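Local coordinates for peptide chain release factor subunit 1 (Aeropyrum pernix, PDB 3AGK), which probably directs the termination of translation in response to the stop codons UAA, UAG and UGA, at residues A[144-148]-A[257-263]; A[219-225]-A[247-253]. All blocks are in the same frame, centred on the assembly; numbering follows the deposited sequence.

Interaction 1: residues A[144-148]-A[257-263]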
ATOM      1  N   GLY A 144      -1.722  -3.794 -11.415  1.00 43.56           N
ATOM      2  CA  GLY A 144      -2.358  -5.074 -11.142  1.00 40.30           C
ATOM      3  C   GLY A 144      -1.680  -6.136 -11.989  1.00 39.15           C
ATOM      4  O   GLY A 144      -1.200  -5.864 -13.080  1.00 40.67           O
ATOM      5  N   ILE A 145      -1.595  -7.348 -11.470  1.00 40.72           N
ATOM      6  CA  ILE A 145      -1.004  -8.456 -12.213  1.00 38.19           C
ATOM      7  C   ILE A 145      -1.923  -9.674 -12.109  1.00 42.69           C
ATOM      8  O   ILE A 145      -2.369 -10.035 -11.006  1.00 36.68           O
ATOM      9  CB  ILE A 145       0.384  -8.820 -11.671  1.00 40.71           C
ATOM     10  CG1 ILE A 145       1.234  -7.557 -11.529  1.00 42.51           C
ATOM     11  CG2 ILE A 145       1.075  -9.883 -12.573  1.00 33.22           C
ATOM     12  CD1 ILE A 145       2.142  -7.605 -10.346  1.00 39.93           C
ATOM     13  N   ILE A 146      -2.221 -10.270 -13.261  1.00 35.34           N
ATOM     14  CA  ILE A 146      -2.982 -11.516 -13.340  1.00 41.60           C
ATOM     15  C   ILE A 146      -2.109 -12.560 -14.040  1.00 39.92           C
ATOM     16  O   ILE A 146      -1.731 -12.382 -15.193  1.00 39.13           O
ATOM     17  CB  ILE A 146      -4.323 -11.339 -14.100  1.00 39.44           C
ATOM     18  CG1 ILE A 146      -5.154 -10.223 -13.464  1.00 37.30           C
ATOM     19  CG2 ILE A 146      -5.126 -12.636 -14.096  1.00 35.16           C
ATOM     20  CD1 ILE A 146      -6.205  -9.606 -14.387  1.00 30.25           C
ATOM     21  N   ILE A 147      -1.749 -13.613 -13.306  1.00 41.99           N
ATOM     22  CA  ILE A 147      -1.102 -14.799 -13.868  1.00 43.07           C
ATOM     23  C   ILE A 147      -2.177 -15.845 -14.151  1.00 41.20           C
ATOM     24  O   ILE A 147      -2.942 -16.212 -13.256  1.00 40.89           O
ATOM     25  CB  ILE A 147      -0.041 -15.389 -12.908  1.00 46.57           C
ATOM     26  CG1 ILE A 147       0.979 -14.315 -12.509  1.00 47.03           C
ATOM     27  CG2 ILE A 147       0.674 -16.573 -13.553  1.00 38.81           C
ATOM     28  CD1 ILE A 147       1.897 -14.775 -11.415  1.00 55.01           C
ATOM     29  N   VAL A 148      -2.255 -16.295 -15.396  1.00 38.27           N
ATOM     30  CA  VAL A 148      -3.341 -17.176 -15.797  1.00 46.84           C
ATOM     31  C   VAL A 148      -2.820 -18.479 -16.358  1.00 44.39           C
ATOM     32  O   VAL A 148      -1.912 -18.493 -17.194  1.00 43.00           O
ATOM     33  CB  VAL A 148      -4.230 -16.579 -16.910  1.00 50.25           C
ATOM     34  CG1 VAL A 148      -5.530 -17.389 -17.000  1.00 49.78           C
ATOM     35  CG2 VAL A 148      -4.527 -15.124 -16.662  1.00 49.81           C
ATOM     36  N   TYR A 257       5.795 -19.534 -13.302  1.00 50.95           N
ATOM     37  CA  TYR A 257       5.294 -19.851 -11.966  1.00 47.56           C
ATOM     38  C   TYR A 257       4.066 -19.050 -11.563  1.00 44.73           C
ATOM     39  O   TYR A 257       3.684 -18.093 -12.237  1.00 49.45           O
ATOM     40  CB  TYR A 257       6.399 -19.658 -10.924  1.00 55.94           C
ATOM     41  CG  TYR A 257       7.582 -20.571 -11.121  1.00 64.73           C
ATOM     42  CD1 TYR A 257       8.739 -20.116 -11.743  1.00 66.16           C
ATOM     43  CD2 TYR A 257       7.534 -21.899 -10.703  1.00 69.26           C
ATOM     44  CE1 TYR A 257       9.826 -20.957 -11.934  1.00 73.90           C
ATOM     45  CE2 TYR A 257       8.616 -22.745 -10.886  1.00 78.42           C
ATOM     46  CZ  TYR A 257       9.759 -22.269 -11.500  1.00 81.45           C
ATOM     47  OH  TYR A 257      10.829 -23.116 -11.687  1.00 88.87           O
ATOM     48  N   GLN A 258       3.447 -19.468 -10.461  1.00 43.35           N
ATOM     49  CA  GLN A 258       2.299 -18.798  -9.873  1.00 45.04           C
ATOM     50  C   GLN A 258       2.738 -18.265  -8.524  1.00 44.13           C
ATOM     51  O   GLN A 258       3.918 -18.335  -8.194  1.00 52.34           O
ATOM     52  CB  GLN A 258       1.133 -19.793  -9.703  1.00 46.03           C
ATOM     53  CG  GLN A 258       0.523 -20.258 -11.017  1.00 43.57           C
ATOM     54  CD  GLN A 258      -0.614 -19.370 -11.496  1.00 44.05           C
ATOM     55  OE1 GLN A 258      -1.065 -18.483 -10.775  1.00 48.28           O
ATOM     56  NE2 GLN A 258      -1.095 -19.617 -12.714  1.00 42.32           N
ATOM     57  N   GLY A 259       1.807 -17.722  -7.747  1.00 41.85           N
ATOM     58  CA  GLY A 259       2.145 -17.184  -6.441  1.00 40.88           C
ATOM     59  C   GLY A 259       3.103 -15.998  -6.497  1.00 45.00           C
ATOM     60  O   GLY A 259       3.335 -15.415  -7.561  1.00 44.08           O
ATOM     61  N   LEU A 260       3.643 -15.633  -5.340  1.00 52.54           N
ATOM     62  CA  LEU A 260       4.590 -14.530  -5.227  1.00 50.03           C
ATOM     63  C   LEU A 260       5.700 -14.641  -6.262  1.00 53.33           C
ATOM     64  O   LEU A 260       6.083 -13.652  -6.898  1.00 54.71           O
ATOM     65  CB  LEU A 260       5.209 -14.517  -3.834  1.00 58.09           C
ATOM     66  CG  LEU A 260       5.120 -13.207  -3.061  1.00 69.14           C
ATOM     67  CD1 LEU A 260       5.286 -12.021  -4.003  1.00 66.08           C
ATOM     68  CD2 LEU A 260       3.804 -13.121  -2.310  1.00 76.40           C
ATOM     69  N   GLN A 261       6.227 -15.850  -6.418  1.00 48.68           N
ATOM     70  CA  GLN A 261       7.309 -16.103  -7.371  1.00 54.48           C
ATOM     71  C   GLN A 261       6.949 -15.742  -8.815  1.00 48.54           C
ATOM     72  O   GLN A 261       7.745 -15.135  -9.517  1.00 43.85           O
ATOM     73  CB  GLN A 261       7.741 -17.567  -7.291  1.00 70.04           C
ATOM     74  CG  GLN A 261       8.914 -17.946  -8.170  1.00 77.65           C
ATOM     75  CD  GLN A 261       9.232 -19.430  -8.083  1.00 92.47           C
ATOM     76  OE1 GLN A 261       8.462 -20.215  -7.521  1.00 99.19           O
ATOM     77  NE2 GLN A 261      10.368 -19.824  -8.644  1.00 94.41           N
ATOM     78  N   GLY A 262       5.756 -16.125  -9.271  1.00 43.39           N
ATOM     79  CA  GLY A 262       5.348 -15.790 -10.629  1.00 36.74           C
ATOM     80  C   GLY A 262       5.102 -14.296 -10.797  1.00 41.65           C
ATOM     81  O   GLY A 262       5.354 -13.739 -11.864  1.00 43.00           O
ATOM     82  N   LEU A 263       4.578 -13.661  -9.748  1.00 45.94           N
ATOM     83  CA  LEU A 263       4.312 -12.224  -9.741  1.00 42.57           C
ATOM     84  C   LEU A 263       5.604 -11.436  -9.935  1.00 44.33           C
ATOM     85  O   LEU A 263       5.663 -10.481 -10.729  1.00 44.56           O
ATOM     86  CB  LEU A 263       3.675 -11.813  -8.413  1.00 40.59           C
ATOM     87  CG  LEU A 263       2.211 -12.169  -8.169  1.00 40.09           C
ATOM     88  CD1 LEU A 263       1.768 -11.665  -6.799  1.00 38.63           C
ATOM     89  CD2 LEU A 263       1.340 -11.572  -9.279  1.00 30.63           C
TER

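Interaction 2: residues A[219-225]-A[247-253]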
ATOM      1  N   LEU A 219      -4.949   2.707  -9.836  1.00 55.66           N
ATOM      2  CA  LEU A 219      -4.444   1.677 -10.739  1.00 53.86           C
ATOM      3  C   LEU A 219      -4.120   2.286 -12.087  1.00 48.12           C
ATOM      4  O   LEU A 219      -4.993   2.854 -12.735  1.00 55.06           O
ATOM      5  CB  LEU A 219      -5.464   0.545 -10.926  1.00 49.21           C
ATOM      6  CG  LEU A 219      -4.916  -0.817 -11.366  1.00 43.76           C
ATOM      7  CD1 LEU A 219      -3.976  -1.373 -10.294  1.00 34.65           C
ATOM      8  CD2 LEU A 219      -6.062  -1.829 -11.644  1.00 38.44           C
ATOM      9  N   LYS A 220      -2.871   2.141 -12.518  1.00 43.97           N
ATOM     10  CA  LYS A 220      -2.443   2.681 -13.804  1.00 53.80           C
ATOM     11  C   LYS A 220      -2.329   1.627 -14.909  1.00 53.99           C
ATOM     12  O   LYS A 220      -2.316   1.957 -16.094  1.00 56.29           O
ATOM     13  CB  LYS A 220      -1.119   3.440 -13.652  1.00 54.91           C
ATOM     14  CG  LYS A 220      -1.248   4.717 -12.824  1.00 63.72           C
ATOM     15  CD  LYS A 220      -1.884   5.856 -13.616  1.00 73.08           C
ATOM     16  CE  LYS A 220      -0.831   6.904 -14.011  1.00 80.86           C
ATOM     17  NZ  LYS A 220      -1.388   8.059 -14.780  1.00 86.31           N
ATOM     18  N   GLY A 221      -2.246   0.359 -14.531  1.00 52.22           N
ATOM     19  CA  GLY A 221      -2.091  -0.681 -15.527  1.00 45.69           C
ATOM     20  C   GLY A 221      -2.308  -2.073 -14.992  1.00 40.80           C
ATOM     21  O   GLY A 221      -2.373  -2.273 -13.777  1.00 41.03           O
ATOM     22  N   VAL A 222      -2.404  -3.037 -15.907  1.00 37.52           N
ATOM     23  CA  VAL A 222      -2.540  -4.443 -15.530  1.00 38.96           C
ATOM     24  C   VAL A 222      -1.635  -5.271 -16.402  1.00 43.42           C
ATOM     25  O   VAL A 222      -1.630  -5.131 -17.624  1.00 43.56           O
ATOM     26  CB  VAL A 222      -3.992  -4.945 -15.685  1.00 45.86           C
ATOM     27  CG1 VAL A 222      -4.100  -6.454 -15.333  1.00 34.71           C
ATOM     28  CG2 VAL A 222      -4.931  -4.097 -14.818  1.00 40.62           C
ATOM     29  N   ILE A 223      -0.829  -6.110 -15.775  1.00 39.49           N
ATOM     30  CA  ILE A 223      -0.013  -7.044 -16.524  1.00 36.97           C
ATOM     31  C   ILE A 223      -0.733  -8.380 -16.516  1.00 43.03           C
ATOM     32  O   ILE A 223      -1.149  -8.874 -15.451  1.00 36.29           O
ATOM     33  CB  ILE A 223       1.368  -7.215 -15.877  1.00 39.27           C
ATOM     34  CG1 ILE A 223       2.171  -5.912 -15.975  1.00 40.05           C
ATOM     35  CG2 ILE A 223       2.130  -8.360 -16.544  1.00 36.08           C
ATOM     36  CD1 ILE A 223       3.391  -5.883 -15.061  1.00 36.41           C
ATOM     37  N   VAL A 224      -0.905  -8.966 -17.691  1.00 34.42           N
ATOM     38  CA  VAL A 224      -1.384 -10.346 -17.733  1.00 35.39           C
ATOM     39  C   VAL A 224      -0.204 -11.232 -18.144  1.00 33.46           C
ATOM     40  O   VAL A 224       0.448 -10.972 -19.147  1.00 34.53           O
ATOM     41  CB  VAL A 224      -2.618 -10.549 -18.677  1.00 37.60           C
ATOM     42  CG1 VAL A 224      -3.030 -12.037 -18.729  1.00 34.54           C
ATOM     43  CG2 VAL A 224      -3.774  -9.690 -18.224  1.00 32.21           C
ATOM     44  N   ALA A 225       0.074 -12.254 -17.338  1.00 33.48           N
ATOM     45  CA  ALA A 225       1.196 -13.163 -17.572  1.00 40.73           C
ATOM     46  C   ALA A 225       0.754 -14.609 -17.410  1.00 40.51           C
ATOM     47  O   ALA A 225      -0.356 -14.880 -16.986  1.00 43.14           O
ATOM     48  CB  ALA A 225       2.323 -12.874 -16.602  1.00 31.58           C
ATOM     49  N   ILE A 247      -6.577  -0.630 -19.682  1.00 46.19           N
ATOM     50  CA  ILE A 247      -5.245  -0.283 -19.173  1.00 46.50           C
ATOM     51  C   ILE A 247      -4.356  -1.510 -19.076  1.00 48.02           C
ATOM     52  O   ILE A 247      -3.432  -1.573 -18.260  1.00 46.78           O
ATOM     53  CB  ILE A 247      -5.317   0.403 -17.792  1.00 48.63           C
ATOM     54  CG1 ILE A 247      -6.057  -0.488 -16.799  1.00 47.71           C
ATOM     55  CG2 ILE A 247      -6.020   1.769 -17.901  1.00 54.40           C
ATOM     56  CD1 ILE A 247      -6.009   0.031 -15.388  1.00 53.66           C
ATOM     57  N   LEU A 248      -4.667  -2.497 -19.905  1.00 49.08           N
ATOM     58  CA  LEU A 248      -3.850  -3.687 -20.013  1.00 45.56           C
ATOM     59  C   LEU A 248      -2.516  -3.276 -20.625  1.00 47.73           C
ATOM     60  O   LEU A 248      -2.489  -2.506 -21.592  1.00 40.82           O
ATOM     61  CB  LEU A 248      -4.548  -4.696 -20.925  1.00 50.03           C
ATOM     62  CG  LEU A 248      -4.757  -6.077 -20.324  1.00 61.77           C
ATOM     63  CD1 LEU A 248      -3.416  -6.765 -20.111  1.00 64.53           C
ATOM     64  CD2 LEU A 248      -5.526  -5.970 -19.014  1.00 59.38           C
ATOM     65  N   ALA A 249      -1.410  -3.766 -20.069  1.00 39.74           N
ATOM     66  CA  ALA A 249      -0.120  -3.518 -20.697  1.00 50.82           C
ATOM     67  C   ALA A 249      -0.165  -4.195 -22.059  1.00 57.10           C
ATOM     68  O   ALA A 249      -0.740  -5.273 -22.208  1.00 57.02           O
ATOM     69  CB  ALA A 249       1.074  -4.034 -19.824  1.00 31.60           C
ATOM     70  N   PRO A 250       0.444  -3.564 -23.063  1.00 69.48           N
ATOM     71  CA  PRO A 250       0.274  -4.024 -24.445  1.00 72.14           C
ATOM     72  C   PRO A 250       0.714  -5.473 -24.639  1.00 66.66           C
ATOM     73  O   PRO A 250       0.070  -6.215 -25.367  1.00 77.31           O
ATOM     74  CB  PRO A 250       1.185  -3.081 -25.237  1.00 81.21           C
ATOM     75  CG  PRO A 250       2.240  -2.652 -24.238  1.00 82.65           C
ATOM     76  CD  PRO A 250       1.515  -2.558 -22.927  1.00 78.73           C
ATOM     77  N   GLU A 251       1.789  -5.870 -23.969  1.00 60.98           N
ATOM     78  CA  GLU A 251       2.438  -7.149 -24.228  1.00 58.36           C
ATOM     79  C   GLU A 251       2.139  -8.148 -23.115  1.00 56.86           C
ATOM     80  O   GLU A 251       2.239  -7.823 -21.931  1.00 55.54           O
ATOM     81  CB  GLU A 251       3.955  -6.939 -24.337  1.00 67.21           C
ATOM     82  CG  GLU A 251       4.693  -7.961 -25.183  1.00 87.03           C
ATOM     83  CD  GLU A 251       4.961  -7.477 -26.600  1.00101.92           C
ATOM     84  OE1 GLU A 251       4.118  -6.735 -27.153  1.00106.91           O
ATOM     85  OE2 GLU A 251       6.014  -7.849 -27.165  1.00108.76           O
ATOM     86  N   LEU A 252       1.774  -9.363 -23.504  1.00 49.00           N
ATOM     87  CA  LEU A 252       1.541 -10.434 -22.555  1.00 46.66           C
ATOM     88  C   LEU A 252       2.887 -10.984 -22.135  1.00 46.17           C
ATOM     89  O   LEU A 252       3.791 -11.082 -22.959  1.00 46.69           O
ATOM     90  CB  LEU A 252       0.717 -11.546 -23.207  1.00 51.43           C
ATOM     91  CG  LEU A 252      -0.674 -11.149 -23.696  1.00 52.53           C
ATOM     92  CD1 LEU A 252      -1.420 -12.358 -24.202  1.00 48.53           C
ATOM     93  CD2 LEU A 252      -1.465 -10.475 -22.589  1.00 47.96           C
ATOM     94  N   VAL A 253       3.015 -11.376 -20.871  1.00 37.30           N
ATOM     95  CA  VAL A 253       4.318 -11.790 -20.346  1.00 39.41           C
ATOM     96  C   VAL A 253       4.393 -13.279 -20.052  1.00 42.47           C
ATOM     97  O   VAL A 253       3.567 -13.800 -19.311  1.00 45.36           O
ATOM     98  CB  VAL A 253       4.657 -11.025 -19.047  1.00 44.72           C
ATOM     99  CG1 VAL A 253       5.952 -11.538 -18.443  1.00 36.55           C
ATOM    100  CG2 VAL A 253       4.709  -9.517 -19.312  1.00 44.27           C
TER
HETATM  101  O   HOH W   1       0.061  -7.631 -20.100  1.00 44.74           O

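Interaction 1: residues A[144-148]-A[257-263]
Ile145 and Ile147 carry the apolar part of this contact, both turning their side chains from strand 142-149 toward the start of helix 259-269. CG2 of Ile145 meets CD2 of Leu263 at 3.7 Å, and the same leucine methyl lies 3.9 Å from CD1 of Ile147. That Ile147 CD1 also presses on the helix backbone, 3.3 Å from Leu263 N, which is itself bonded to Gly259 O. Gly262 leaves room for it: a CB there would run into Ile147 CD1 and into Tyr257 O.

The polar part belongs to Gln258, whose chain bends at chi2 (-90°) and brings the amide alongside Ile147, NE2 lying 3.6 Å from Ile147 CG2. The amide is held at both ends, OE1 by the hydroxyl of Thr154 and NE2 by Glu149. Replacing Gln258 with an alanine would probably cost Thr154 one of its partners, leave Glu149 without this amide N-H, and uncover the CG2 side of Ile147.

The axes of 144-148 and 259-263 cross at 113° and come within 9.4 Å. The helix packs on one face of the mixed sheet of eRF1 domain 2, Leu263 reaching on to strand 162-170, while Ile146 and Val148 point away from it and pack against helix 188-215.

Interaction 2: residues A[219-225]-A[247-253]
Peptide groups are the flat units that meet between 219-225 and 247-253, where a beta-alpha-beta crossover returns to the edge of the mixed sheet. Val253 N approaches Val224 O in the carbonyl plane, at 3.1 Å. Ala249 N reaches Val222 O at 2.8 Å along a nearly straight N-H line, tilted 19° from the plane of the Val222 carbonyl. The donor Val222 N stands further off the plane of its acceptor, Ile247 O, at 31°.

Val222 is thus gripped through both its N and its O. Val222 and Leu248 form a single bridge; a separate parallel bridge joins Ala225 and Val253, with the register shifted by two. Between these points the chain at 249-252 swings away from the strand, and a water takes up the N-H of Val224 at 2.9 Å from Val224 N; Ala249 O and Glu251 O are also within its bonding range.

Side chains cover the paired backbones on both faces. Ile223 CG2 meets Val253 CG2 at 4.0 Å on the face that also bears Ala225. On the other face Ile247 has CG1 between its backbone N and carbonyl carbon (chi1 56°), which carries CD1 over Gly221, 3.9 Å from Gly221 N. Beside it Leu248 leans over Val222 and Val224, and helix 230-236 covers Val224 and Leu252. The tightest carbon pair here joins Leu248 CD1 to Val224 CG2 at 3.5 Å.

Overall arrangement
Both contacts lie in domain 2. After the N-terminal domain the chain lays down strand 142-149, continues through strands 152-159 and 162-170 and helix 188-215, and comes back as strand 219-226 beside strand 142-149. After helices 230-236 and 242-245, segment 247-253 closes the shorter loop, interaction 2, on the far side of strand 219-226. Segment 257-263 then closes the longer one, interaction 1, so interaction 2 nests within it and the two do not cross. Strands 142-149 and 219-226 couple them directly, through probable hydrogen bonds from Ile223 N to Gly144 O and from Ala225 N to Ile146 O. One contact extends the sheet at its edge; the other seats a helix on its face.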